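Local coordinates for protein paenibacillus xanthan lyase (Paenibacillus, PDB 6F2P) that probably cleaves the polysaccharide xanthan by beta-elimination beside uronic acid units, as a lyase of polysaccharide lyase family 8, at residues A41-W45 with L91-L97; I70-Y74 with M108-F113; S388-Y394 with Q446-S452; A482-W486 with N660-D664. One frame throughout, in Å; residues are numbered along the deposited sequence.

Contact 1: residues A41-W45 with L91-L97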
loop_
_atom_site.group_PDB
_atom_site.type_symbol
_atom_site.label_atom_id
_atom_site.label_comp_id
_atom_site.label_asym_id
_atom_site.label_seq_id
_atom_site.Cartn_x
_atom_site.Cartn_y
_atom_site.Cartn_z
ATOM N N ALA A 41 -9.140 -36.087 -29.665
ATOM C CA ALA A 41 -9.792 -37.331 -29.282
ATOM C C ALA A 41 -9.255 -38.515 -30.079
ATOM O O ALA A 41 -8.963 -39.567 -29.507
ATOM C CB ALA A 41 -11.277 -37.223 -29.448
ATOM N N GLN A 42 -9.117 -38.355 -31.393
ATOM C CA GLN A 42 -8.583 -39.444 -32.208
ATOM C C GLN A 42 -7.190 -39.812 -31.711
ATOM O O GLN A 42 -6.837 -40.991 -31.657
ATOM C CB GLN A 42 -8.548 -39.087 -33.697
ATOM C CG GLN A 42 -8.290 -40.290 -34.617
ATOM C CD GLN A 42 -9.350 -41.387 -34.476
ATOM O OE1 GLN A 42 -10.544 -41.121 -34.562
ATOM N NE2 GLN A 42 -8.910 -42.621 -34.262
ATOM N N GLY A 43 -6.419 -38.802 -31.317
ATOM C CA GLY A 43 -5.093 -39.035 -30.779
ATOM C C GLY A 43 -5.055 -40.011 -29.610
ATOM O O GLY A 43 -4.344 -41.030 -29.643
ATOM N N TYR A 44 -5.819 -39.700 -28.568
ATOM C CA TYR A 44 -5.800 -40.509 -27.357
ATOM C C TYR A 44 -6.526 -41.823 -27.569
ATOM O O TYR A 44 -6.256 -42.803 -26.872
ATOM C CB TYR A 44 -6.393 -39.732 -26.180
ATOM C CG TYR A 44 -5.516 -38.578 -25.751
ATOM C CD1 TYR A 44 -4.174 -38.780 -25.469
ATOM C CD2 TYR A 44 -6.021 -37.286 -25.640
ATOM C CE1 TYR A 44 -3.362 -37.739 -25.089
ATOM C CE2 TYR A 44 -5.210 -36.235 -25.252
ATOM C CZ TYR A 44 -3.879 -36.471 -24.980
ATOM O OH TYR A 44 -3.052 -35.445 -24.592
ATOM N N TRP A 45 -7.451 -41.845 -28.525
ATOM C CA TRP A 45 -8.159 -43.078 -28.855
ATOM C C TRP A 45 -7.155 -44.039 -29.503
ATOM O O TRP A 45 -7.116 -45.239 -29.206
ATOM C CB TRP A 45 -9.327 -42.793 -29.803
ATOM C CG TRP A 45 -10.283 -43.938 -29.936
ATOM C CD1 TRP A 45 -10.366 -45.038 -29.128
ATOM C CD2 TRP A 45 -11.298 -44.098 -30.935
ATOM N NE1 TRP A 45 -11.371 -45.872 -29.561
ATOM C CE2 TRP A 45 -11.958 -45.318 -30.670
ATOM C CE3 TRP A 45 -11.711 -43.332 -32.026
ATOM C CZ2 TRP A 45 -13.009 -45.790 -31.461
ATOM C CZ3 TRP A 45 -12.754 -43.805 -32.813
ATOM C CH2 TRP A 45 -13.388 -45.024 -32.526
ATOM N N LEU A 91 -16.629 -37.446 -35.051
ATOM C CA LEU A 91 -16.654 -38.544 -34.100
ATOM C C LEU A 91 -17.902 -38.509 -33.235
ATOM O O LEU A 91 -18.037 -39.319 -32.320
ATOM C CB LEU A 91 -15.432 -38.483 -33.188
ATOM C CG LEU A 91 -14.108 -38.956 -33.771
ATOM C CD1 LEU A 91 -12.979 -38.569 -32.832
ATOM C CD2 LEU A 91 -14.156 -40.461 -33.968
ATOM N N GLN A 92 -18.808 -37.573 -33.499
ATOM C CA GLN A 92 -19.997 -37.472 -32.656
ATOM C C GLN A 92 -20.859 -38.719 -32.774
ATOM O O GLN A 92 -21.189 -39.153 -33.870
ATOM C CB GLN A 92 -20.828 -36.236 -32.985
ATOM C CG GLN A 92 -22.043 -36.070 -32.067
ATOM C CD GLN A 92 -22.930 -34.906 -32.479
ATOM O OE1 GLN A 92 -22.885 -34.451 -33.622
ATOM N NE2 GLN A 92 -23.734 -34.412 -31.543
ATOM N N GLY A 93 -21.192 -39.307 -31.634
ATOM C CA GLY A 93 -22.085 -40.445 -31.601
ATOM C C GLY A 93 -21.438 -41.763 -31.988
ATOM O O GLY A 93 -22.111 -42.799 -32.022
ATOM N N ASN A 94 -20.139 -41.729 -32.273
ATOM C CA ASN A 94 -19.398 -42.930 -32.648
ATOM C C ASN A 94 -19.521 -44.048 -31.607
ATOM O O ASN A 94 -19.136 -43.876 -30.449
ATOM C CB ASN A 94 -17.935 -42.576 -32.864
ATOM C CG ASN A 94 -17.148 -43.707 -33.483
ATOM O OD1 ASN A 94 -16.964 -44.768 -32.874
ATOM N ND2 ASN A 94 -16.653 -43.477 -34.694
ATOM N N ALA A 95 -20.048 -45.195 -32.030
ATOM C CA ALA A 95 -20.388 -46.269 -31.094
ATOM C C ALA A 95 -19.169 -46.959 -30.519
ATOM O O ALA A 95 -19.169 -47.355 -29.351
ATOM C CB ALA A 95 -21.295 -47.284 -31.754
ATOM N N ALA A 96 -18.138 -47.115 -31.344
ATOM C CA ALA A 96 -16.913 -47.764 -30.901
ATOM C C ALA A 96 -16.202 -46.866 -29.894
ATOM O O ALA A 96 -15.705 -47.340 -28.874
ATOM C CB ALA A 96 -16.021 -48.066 -32.078
ATOM N N LEU A 97 -16.169 -45.566 -30.189
ATOM C CA LEU A 97 -15.634 -44.558 -29.271
ATOM C C LEU A 97 -16.355 -44.621 -27.928
ATOM O O LEU A 97 -15.716 -44.728 -26.882
ATOM C CB LEU A 97 -15.781 -43.160 -29.874
ATOM C CG LEU A 97 -15.153 -41.996 -29.108
ATOM C CD1 LEU A 97 -13.705 -42.318 -28.809
ATOM C CD2 LEU A 97 -15.264 -40.705 -29.916
#
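The last turn of helix 28-46 packs against the start of helix 95-111, with the CA atoms of Trp45 and Leu97 7.6 Å apart and residues 91-94 leading in as a type II beta turn. This is helix packing inside the helical domain, an alpha/alpha toroid in this family. Asn94 is the N-cap of the second helix: its OD1 accepts from Leu97 N at 2.9 Å, almost straight at 172°. Trp45 fills the gap between the helices. Its CG is turned opposite the backbone N (chi1 -167°), which swings the indole across to the 91-97 side. Leu97 CD1 then sits over the ring face, 3.9 Å from the five-membered centroid, a CH-pi contact. Ala96 CB meets the indole in its plane at the rim, and the capping oxygen Asn94 OD1 lies 3.6 Å from Trp45 CH2. The indole nitrogen NE1 bonds to Asp100 of helix 95-111, about one turn on from Leu97. Putting an alanine here would probably open a gap between Leu91 and Leu97 and leave Asp100 without this N-H donor. Beyond the indole, Leu91 spreads its methyls: CD2 lies 3.8 Å from Trp45 CZ3 and CD1 4.0 Å from Ala41 CB, with Gln42 OE1 near both.

Contact 2: residues I70-Y74 with M108-F113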
loop_
_atom_site.group_PDB
_atom_site.type_symbol
_atom_site.label_atom_id
_atom_site.label_comp_id
_atom_site.label_asym_id
_atom_site.label_seq_id
_atom_site.Cartn_x
_atom_site.Cartn_y
_atom_site.Cartn_z
ATOM N N ILE A 70 -3.799 -40.860 -12.469
ATOM C CA ILE A 70 -5.245 -40.767 -12.274
ATOM C C ILE A 70 -5.837 -39.608 -13.086
ATOM O O ILE A 70 -6.751 -39.797 -13.890
ATOM C CB ILE A 70 -5.606 -40.592 -10.780
ATOM C CG1 ILE A 70 -5.035 -41.749 -9.954
ATOM C CG2 ILE A 70 -7.115 -40.488 -10.594
ATOM C CD1 ILE A 70 -5.641 -43.086 -10.294
ATOM N N THR A 71 -5.300 -38.412 -12.879
ATOM C CA THR A 71 -5.787 -37.219 -13.553
ATOM C C THR A 71 -5.584 -37.321 -15.056
ATOM O O THR A 71 -6.484 -36.993 -15.846
ATOM C CB THR A 71 -5.054 -35.956 -13.032
ATOM O OG1 THR A 71 -5.349 -35.764 -11.645
ATOM C CG2 THR A 71 -5.463 -34.709 -13.814
ATOM N N THR A 72 -4.392 -37.774 -15.443
ATOM C CA THR A 72 -4.014 -37.855 -16.852
ATOM C C THR A 72 -4.956 -38.777 -17.607
ATOM O O THR A 72 -5.439 -38.437 -18.694
ATOM C CB THR A 72 -2.578 -38.361 -17.021
ATOM O OG1 THR A 72 -1.720 -37.630 -16.143
ATOM C CG2 THR A 72 -2.104 -38.161 -18.442
ATOM N N THR A 73 -5.223 -39.936 -17.014
ATOM C CA THR A 73 -6.107 -40.914 -17.624
ATOM C C THR A 73 -7.486 -40.306 -17.844
ATOM O O THR A 73 -8.031 -40.381 -18.955
ATOM C CB THR A 73 -6.232 -42.183 -16.754
ATOM O OG1 THR A 73 -4.944 -42.793 -16.597
ATOM C CG2 THR A 73 -7.189 -43.168 -17.388
ATOM N N TYR A 74 -8.040 -39.691 -16.793
ATOM C CA TYR A 74 -9.390 -39.133 -16.874
ATOM C C TYR A 74 -9.462 -37.942 -17.819
ATOM O O TYR A 74 -10.488 -37.723 -18.456
ATOM C CB TYR A 74 -9.931 -38.751 -15.504
ATOM C CG TYR A 74 -10.475 -39.909 -14.703
ATOM C CD1 TYR A 74 -11.411 -40.780 -15.242
ATOM C CD2 TYR A 74 -10.052 -40.132 -13.399
ATOM C CE1 TYR A 74 -11.912 -41.852 -14.498
ATOM C CE2 TYR A 74 -10.543 -41.189 -12.654
ATOM C CZ TYR A 74 -11.468 -42.045 -13.206
ATOM O OH TYR A 74 -11.949 -43.094 -12.454
ATOM N N MET A 108 -11.273 -48.246 -14.725
ATOM C CA MET A 108 -10.774 -47.391 -13.656
ATOM C C MET A 108 -11.515 -47.729 -12.372
ATOM O O MET A 108 -10.914 -47.796 -11.300
ATOM C CB MET A 108 -10.946 -45.906 -13.988
ATOM C CG MET A 108 -10.004 -45.373 -15.050
ATOM S SD MET A 108 -8.247 -45.520 -14.649
ATOM C CE MET A 108 -8.040 -44.244 -13.411
ATOM N N ASN A 109 -12.820 -47.965 -12.482
ATOM C CA ASN A 109 -13.606 -48.277 -11.296
ATOM C C ASN A 109 -13.246 -49.618 -10.682
ATOM O O ASN A 109 -13.511 -49.856 -9.502
ATOM C CB ASN A 109 -15.101 -48.233 -11.579
ATOM C CG ASN A 109 -15.915 -48.276 -10.310
ATOM O OD1 ASN A 109 -16.106 -47.250 -9.644
ATOM N ND2 ASN A 109 -16.375 -49.470 -9.940
ATOM N N ALA A 110 -12.646 -50.493 -11.484
ATOM C CA ALA A 110 -12.321 -51.832 -11.016
ATOM C C ALA A 110 -10.900 -51.920 -10.500
ATOM O O ALA A 110 -10.568 -52.839 -9.757
ATOM C CB ALA A 110 -12.536 -52.854 -12.120
ATOM N N ASN A 111 -10.062 -50.963 -10.881
ATOM C CA ASN A 111 -8.625 -51.139 -10.707
ATOM C C ASN A 111 -7.893 -50.012 -9.990
ATOM O O ASN A 111 -6.951 -50.258 -9.230
ATOM C CB ASN A 111 -7.981 -51.397 -12.070
ATOM C CG ASN A 111 -8.433 -52.712 -12.679
ATOM O OD1 ASN A 111 -9.187 -52.734 -13.649
ATOM N ND2 ASN A 111 -7.979 -53.815 -12.100
ATOM N N GLN A 112 -8.333 -48.781 -10.225
ATOM C CA GLN A 112 -7.599 -47.616 -9.752
ATOM C C GLN A 112 -8.420 -46.641 -8.916
ATOM O O GLN A 112 -8.020 -46.295 -7.805
ATOM C CB GLN A 112 -6.964 -46.892 -10.941
ATOM C CG GLN A 112 -5.713 -47.580 -11.444
ATOM C CD GLN A 112 -4.691 -47.732 -10.346
ATOM O OE1 GLN A 112 -4.231 -48.836 -10.061
ATOM N NE2 GLN A 112 -4.332 -46.616 -9.711
ATOM N N PHE A 113 -9.558 -46.203 -9.453
ATOM C CA PHE A 113 -10.335 -45.122 -8.847
ATOM C C PHE A 113 -11.752 -45.548 -8.501
ATOM O O PHE A 113 -12.637 -45.600 -9.368
ATOM C CB PHE A 113 -10.391 -43.911 -9.778
ATOM C CG PHE A 113 -10.894 -42.672 -9.112
ATOM C CD1 PHE A 113 -10.026 -41.850 -8.407
ATOM C CD2 PHE A 113 -12.235 -42.326 -9.176
ATOM C CE1 PHE A 113 -10.486 -40.696 -7.778
ATOM C CE2 PHE A 113 -12.700 -41.177 -8.557
ATOM C CZ PHE A 113 -11.824 -40.360 -7.854
#
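Tyr74 meets Phe113 in a T-shaped pair: the tyrosine presents its edge to the phenylalanine face, with ring planes at 84° and centroids 5.5 Å apart. The closest ring carbons are Tyr74 CE2 and Phe113 CG, 3.9 Å apart, and the hydroxyl end of the tyrosine runs on past Phe113 CB. Met108 and Tyr74 reach toward each other from opposite directions. The methionine chain is bent at both chi2 and chi3, and this curl carries the sulfur above the ring: SD is 5.3 Å from the Tyr74 centroid and 24° off its normal, a Met-aromatic contact at some distance. Thr73 reaches for the sulfur tip to tip, its CG2 3.8 Å from Met108 SD. Ile70 works with both branches. Its CG2 touches Phe113 CD1 at 3.9 Å, the two side chains crossing at about a right angle, while CD1 lies 4.1 Å from Met108 CE and also covers the inner part of Gln112. The backbone sets the phenylalanine in place: Met108 O accepts from Gln112 N and Phe113 N, which come from opposite faces of its plane. Trp126 and Leu134 of helix 123-141 and Ala156 of helix 147-160 also touch Phe113. What results is a buried apolar junction between helices 68-85 and 95-111, neighbours in the chain, in the helical domain, which in family 8 lyases is an alpha/alpha toroid.

Contact 3: residues S388-Y394 with Q446-S452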
loop_
_atom_site.group_PDB
_atom_site.type_symbol
_atom_site.label_atom_id
_atom_site.label_comp_id
_atom_site.label_asym_id
_atom_site.label_seq_id
_atom_site.Cartn_x
_atom_site.Cartn_y
_atom_site.Cartn_z
ATOM N N SER A 388 8.616 -4.849 -0.023
ATOM C CA SER A 388 8.887 -4.188 1.241
ATOM C C SER A 388 9.051 -5.239 2.315
ATOM O O SER A 388 9.268 -6.409 2.019
ATOM C CB SER A 388 7.714 -3.285 1.611
ATOM O OG SER A 388 6.523 -4.045 1.763
ATOM N N SER A 389 8.922 -4.825 3.566
ATOM C CA SER A 389 8.931 -5.770 4.666
ATOM C C SER A 389 7.571 -6.454 4.798
ATOM O O SER A 389 7.381 -7.299 5.674
ATOM C CB SER A 389 9.278 -5.059 5.965
ATOM O OG SER A 389 8.290 -4.093 6.270
ATOM N N ARG A 390 6.628 -6.081 3.934
ATOM C CA ARG A 390 5.301 -6.692 3.934
ATOM C C ARG A 390 5.087 -7.642 2.749
ATOM O O ARG A 390 4.276 -8.571 2.819
ATOM C CB ARG A 390 4.221 -5.622 3.882
ATOM C CG ARG A 390 4.260 -4.604 4.987
ATOM C CD ARG A 390 3.224 -3.526 4.711
ATOM N NE ARG A 390 3.456 -2.885 3.419
ATOM C CZ ARG A 390 4.228 -1.817 3.234
ATOM N NH1 ARG A 390 4.853 -1.246 4.260
ATOM N NH2 ARG A 390 4.372 -1.319 2.015
ATOM N N ILE A 391 5.814 -7.390 1.665
ATOM C CA ILE A 391 5.616 -8.095 0.411
ATOM C C ILE A 391 6.946 -8.627 -0.101
ATOM O O ILE A 391 7.930 -7.884 -0.161
ATOM C CB ILE A 391 5.037 -7.146 -0.645
ATOM C CG1 ILE A 391 3.619 -6.717 -0.261
ATOM C CG2 ILE A 391 5.058 -7.791 -2.016
ATOM C CD1 ILE A 391 2.579 -7.794 -0.441
ATOM N N GLY A 392 6.966 -9.907 -0.481
ATOM C CA GLY A 392 8.181 -10.566 -0.925
ATOM C C GLY A 392 8.676 -10.126 -2.292
ATOM O O GLY A 392 7.885 -9.722 -3.152
ATOM N N ASN A 393 9.991 -10.208 -2.495
ATOM C CA ASN A 393 10.603 -9.748 -3.737
ATOM C C ASN A 393 10.049 -10.472 -4.958
ATOM O O ASN A 393 9.532 -9.844 -5.877
ATOM C CB ASN A 393 12.142 -9.813 -3.681
ATOM C CG ASN A 393 12.673 -11.115 -3.073
ATOM O OD1 ASN A 393 11.946 -12.102 -2.929
ATOM N ND2 ASN A 393 13.961 -11.114 -2.722
ATOM N N TYR A 394 10.143 -11.795 -4.953
ATOM C CA TYR A 394 9.477 -12.619 -5.960
ATOM C C TYR A 394 9.327 -14.020 -5.405
ATOM O O TYR A 394 9.964 -14.376 -4.406
ATOM C CB TYR A 394 10.288 -12.682 -7.250
ATOM C CG TYR A 394 11.600 -13.413 -7.082
ATOM C CD1 TYR A 394 12.638 -12.848 -6.351
ATOM C CD2 TYR A 394 11.802 -14.666 -7.647
ATOM C CE1 TYR A 394 13.841 -13.506 -6.187
ATOM C CE2 TYR A 394 13.016 -15.333 -7.493
ATOM C CZ TYR A 394 14.028 -14.741 -6.763
ATOM O OH TYR A 394 15.232 -15.382 -6.590
ATOM N N GLN A 446 19.414 -12.826 -6.407
ATOM C CA GLN A 446 18.865 -12.429 -5.128
ATOM C C GLN A 446 18.017 -13.557 -4.588
ATOM O O GLN A 446 17.203 -14.139 -5.310
ATOM C CB GLN A 446 18.033 -11.137 -5.252
ATOM C CG GLN A 446 17.363 -10.726 -3.945
ATOM C CD GLN A 446 16.507 -9.469 -4.050
ATOM O OE1 GLN A 446 16.191 -8.839 -3.036
ATOM N NE2 GLN A 446 16.123 -9.101 -5.271
ATOM N N THR A 447 18.228 -13.858 -3.313
ATOM C CA THR A 447 17.454 -14.855 -2.594
ATOM C C THR A 447 15.948 -14.676 -2.814
ATOM O O THR A 447 15.408 -13.579 -2.638
ATOM C CB THR A 447 17.777 -14.776 -1.099
ATOM O OG1 THR A 447 19.176 -15.025 -0.919
ATOM C CG2 THR A 447 16.965 -15.786 -0.300
ATOM N N ALA A 448 15.289 -15.760 -3.208
ATOM C CA ALA A 448 13.863 -15.746 -3.477
ATOM C C ALA A 448 13.015 -15.768 -2.209
ATOM O O ALA A 448 13.506 -16.047 -1.117
ATOM C CB ALA A 448 13.495 -16.922 -4.345
ATOM N N ASN A 449 11.732 -15.478 -2.379
ATOM C CA ASN A 449 10.748 -15.638 -1.322
ATOM C C ASN A 449 11.073 -14.863 -0.054
ATOM O O ASN A 449 10.847 -15.355 1.051
ATOM C CB ASN A 449 10.560 -17.119 -0.987
ATOM C CG ASN A 449 10.505 -17.996 -2.225
ATOM O OD1 ASN A 449 9.855 -17.660 -3.210
ATOM N ND2 ASN A 449 11.198 -19.128 -2.175
ATOM N N SER A 450 11.594 -13.649 -0.222
ATOM C CA SER A 450 12.068 -12.858 0.907
ATOM C C SER A 450 11.525 -11.437 0.911
ATOM O O SER A 450 11.335 -10.833 -0.145
ATOM C CB SER A 450 13.590 -12.783 0.865
ATOM O OG SER A 450 14.157 -14.071 0.743
ATOM N N ARG A 451 11.302 -10.896 2.105
ATOM C CA ARG A 451 10.895 -9.503 2.243
ATOM C C ARG A 451 12.101 -8.682 2.680
ATOM O O ARG A 451 13.032 -9.219 3.287
ATOM C CB ARG A 451 9.757 -9.378 3.254
ATOM C CG ARG A 451 8.681 -10.406 3.014
ATOM C CD ARG A 451 7.402 -10.150 3.791
ATOM N NE ARG A 451 7.556 -10.232 5.243
ATOM C CZ ARG A 451 7.900 -11.328 5.912
ATOM N NH1 ARG A 451 8.160 -12.459 5.269
ATOM N NH2 ARG A 451 8.000 -11.288 7.235
ATOM N N SER A 452 12.098 -7.392 2.353
ATOM C CA SER A 452 13.207 -6.510 2.716
ATOM C C SER A 452 13.076 -6.129 4.178
ATOM O O SER A 452 12.095 -6.485 4.839
ATOM C CB SER A 452 13.224 -5.241 1.854
ATOM O OG SER A 452 12.210 -4.320 2.240
#
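Asn393 ties the tight end of this contact, its buried amide bonding to three residues of 446-452. Its chi1 of 44° tucks the amide back over its own backbone, so that OD1 takes two N-H groups, from Ser450 (3.1 Å) and from its neighbour Tyr394, on opposite faces of its plane. On the other side ND2 gives a 2.9 Å bond to Thr447 O and a weak one to Gln446 OE1, whose amide stands 84° to its own; that oxygen also accepts from Val476. Asn393 N adds a bond to Ser450 O. A leucine in its place would probably leave Ser450 N and Thr447 O without these partners. Next door Tyr394 points its hydroxyl in the ring plane at Gln446 O, donating at 2.7 Å, while Ala448 CB lies beside the ring end. The solvent side is looser: the exposed Arg451 lays its aliphatic part along Gly392 and gives NE to Ser389 O at 3.0 Å, above the carbonyl plane though within the guanidinium plane. Its cation meets the ring of Tyr222. Ser388 OG accepts from Arg390 N in an ST turn and is also bonded to Asp371. These are two irregular loops of the super-sandwich domain, linked through Tyr222 to the helical domain; as in other family 8 lyases, the substrate cleft probably lies where those domains meet.

Contact 4: residues A482-W486 with N660-D664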
loop_
_atom_site.group_PDB
_atom_site.type_symbol
_atom_site.label_atom_id
_atom_site.label_comp_id
_atom_site.label_asym_id
_atom_site.label_seq_id
_atom_site.Cartn_x
_atom_site.Cartn_y
_atom_site.Cartn_z
ATOM N N ALA A 482 18.724 1.787 -1.914
ATOM C CA ALA A 482 18.436 2.943 -2.752
ATOM C C ALA A 482 17.057 3.521 -2.478
ATOM O O ALA A 482 16.160 2.818 -2.006
ATOM C CB ALA A 482 18.548 2.564 -4.205
ATOM N N LYS A 483 16.898 4.807 -2.777
ATOM C CA LYS A 483 15.585 5.440 -2.739
ATOM C C LYS A 483 15.123 5.792 -4.152
ATOM O O LYS A 483 15.663 6.691 -4.812
ATOM C CB LYS A 483 15.578 6.651 -1.809
ATOM C CG LYS A 483 15.590 6.253 -0.351
ATOM C CD LYS A 483 16.187 7.322 0.546
ATOM C CE LYS A 483 16.172 6.861 1.995
ATOM N NZ LYS A 483 16.645 7.904 2.941
ATOM N N LYS A 484 14.128 5.043 -4.614
ATOM C CA LYS A 484 13.625 5.162 -5.972
ATOM C C LYS A 484 12.200 5.696 -5.924
ATOM O O LYS A 484 11.357 5.186 -5.171
ATOM C CB LYS A 484 13.655 3.792 -6.657
ATOM C CG LYS A 484 15.006 3.108 -6.584
ATOM C CD LYS A 484 14.919 1.608 -6.888
ATOM C CE LYS A 484 14.416 1.342 -8.309
ATOM N NZ LYS A 484 15.388 1.742 -9.364
ATOM N N SER A 485 11.934 6.725 -6.724
ATOM C CA SER A 485 10.615 7.340 -6.743
ATOM C C SER A 485 10.089 7.442 -8.165
ATOM O O SER A 485 10.849 7.625 -9.110
ATOM C CB SER A 485 10.655 8.725 -6.089
ATOM O OG SER A 485 10.934 8.628 -4.701
ATOM N N TRP A 486 8.780 7.313 -8.312
ATOM C CA TRP A 486 8.167 7.443 -9.621
ATOM C C TRP A 486 7.066 8.507 -9.571
ATOM O O TRP A 486 6.329 8.605 -8.587
ATOM C CB TRP A 486 7.634 6.091 -10.099
ATOM C CG TRP A 486 8.701 5.032 -10.233
ATOM C CD1 TRP A 486 9.426 4.726 -11.357
ATOM C CD2 TRP A 486 9.162 4.140 -9.208
ATOM N NE1 TRP A 486 10.309 3.701 -11.088
ATOM C CE2 TRP A 486 10.162 3.321 -9.780
ATOM C CE3 TRP A 486 8.823 3.953 -7.864
ATOM C CZ2 TRP A 486 10.827 2.328 -9.050
ATOM C CZ3 TRP A 486 9.492 2.970 -7.138
ATOM C CH2 TRP A 486 10.483 2.168 -7.737
ATOM N N ASN A 660 7.951 12.548 -2.127
ATOM C CA ASN A 660 8.205 11.488 -1.164
ATOM C C ASN A 660 9.140 11.969 -0.047
ATOM O O ASN A 660 10.240 12.454 -0.314
ATOM C CB ASN A 660 8.783 10.250 -1.848
ATOM C CG ASN A 660 7.774 9.543 -2.755
ATOM O OD1 ASN A 660 6.563 9.610 -2.532
ATOM N ND2 ASN A 660 8.280 8.851 -3.781
ATOM N N PHE A 661 8.685 11.844 1.199
ATOM C CA PHE A 661 9.477 12.187 2.376
ATOM C C PHE A 661 10.047 10.925 3.029
ATOM O O PHE A 661 9.293 10.035 3.439
ATOM C CB PHE A 661 8.607 12.911 3.400
ATOM C CG PHE A 661 8.202 14.299 2.996
ATOM C CD1 PHE A 661 9.048 15.374 3.218
ATOM C CD2 PHE A 661 6.964 14.538 2.423
ATOM C CE1 PHE A 661 8.675 16.667 2.860
ATOM C CE2 PHE A 661 6.585 15.823 2.066
ATOM C CZ PHE A 661 7.441 16.886 2.288
ATOM N N TRP A 662 11.370 10.864 3.152
ATOM C CA TRP A 662 12.055 9.642 3.585
ATOM C C TRP A 662 12.354 9.530 5.082
ATOM O O TRP A 662 12.667 8.443 5.572
ATOM C CB TRP A 662 13.353 9.461 2.794
ATOM C CG TRP A 662 13.113 9.191 1.347
ATOM C CD1 TRP A 662 13.376 10.026 0.303
ATOM C CD2 TRP A 662 12.541 8.007 0.780
ATOM N NE1 TRP A 662 13.008 9.435 -0.881
ATOM C CE2 TRP A 662 12.495 8.193 -0.615
ATOM C CE3 TRP A 662 12.073 6.802 1.315
ATOM C CZ2 TRP A 662 11.996 7.221 -1.482
ATOM C CZ3 TRP A 662 11.580 5.840 0.454
ATOM C CH2 TRP A 662 11.541 6.056 -0.928
ATOM N N ASN A 663 12.266 10.642 5.807
ATOM C CA ASN A 663 12.673 10.654 7.209
ATOM C C ASN A 663 11.552 11.026 8.169
ATOM O O ASN A 663 10.609 11.732 7.804
ATOM C CB ASN A 663 13.861 11.594 7.413
ATOM C CG ASN A 663 15.053 11.227 6.549
ATOM O OD1 ASN A 663 15.556 12.055 5.794
ATOM N ND2 ASN A 663 15.514 9.983 6.660
ATOM N N ASP A 664 11.659 10.548 9.403
ATOM C CA ASP A 664 10.689 10.906 10.423
ATOM C C ASP A 664 11.138 12.148 11.204
ATOM O O ASP A 664 11.080 12.183 12.437
ATOM C CB ASP A 664 10.430 9.725 11.365
ATOM C CG ASP A 664 9.426 8.730 10.803
ATOM O OD1 ASP A 664 8.636 9.104 9.906
ATOM O OD2 ASP A 664 9.414 7.573 11.276
HETATM O O HOH W 1 15.569 6.994 5.548
#
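Ser485 OG has two hydrogen-bond partners: Asn660 ND2 donates to it at 2.8 Å, nearly straight at 163°, and it is bonded to the acceptor Gln647 OE1. The hydroxyl lies 4° out of the Asn660 amide plane, which with that angle makes a well-directed bond. That oxygen also sits at the indole edge of Trp662, 3.7 Å from CZ2. Over one face of this indole lies Lys483. From CG outward its chain is fully extended (chi3 -180°), so it runs along the ring, the two side chains pointing opposite ways. CG stands over the middle, 3.6 Å from the centroid of the six-membered ring, a CH-pi contact, and CB covers the CE2-CZ2 bond. The other face carries Asn660 CB toward the rim, so the indole lies between Lys483 and Asn660 of its own segment. The ammonium group passes beyond the indole: Lys483 NZ bonds to Ser644 O and, at 3.0 Å, to a water that donates to Trp662 O. Gln647 completes the joint, taking Trp662 NE1 on its OE1 and giving NE2 to Lys483 O. Strand 481-488 lies between 466-474 and 493-501 in the large antiparallel sheet of the super-sandwich domain, and strand 656-661 between 646-651 and 678-684 in the C-terminal beta-sandwich, so these side chains join the two domains, with Trp456 packed against Trp662.

In the fold
Contacts 1 and 2 belong to one helical domain and share helix 95-111, contact 1 at its start and contact 2 at its end; their centres are 19 Å apart and their nearest atoms about 7 Å. Contacts 3 and 4 pair in the beta part, also 19 Å between centres, about 9 Å between nearest atoms. Contacts 2 and 3 are 41 Å apart by centres. Contact 3 faces the helical domain, and the family's cleft probably lies near it; a bound MPD, probably from the crystallisation liquor, sits about 4 Å from the Ser389 side chain and a calcium ion about 5 Å from that of Arg390. Contact 4 joins the super-sandwich to the C-terminal sandwich.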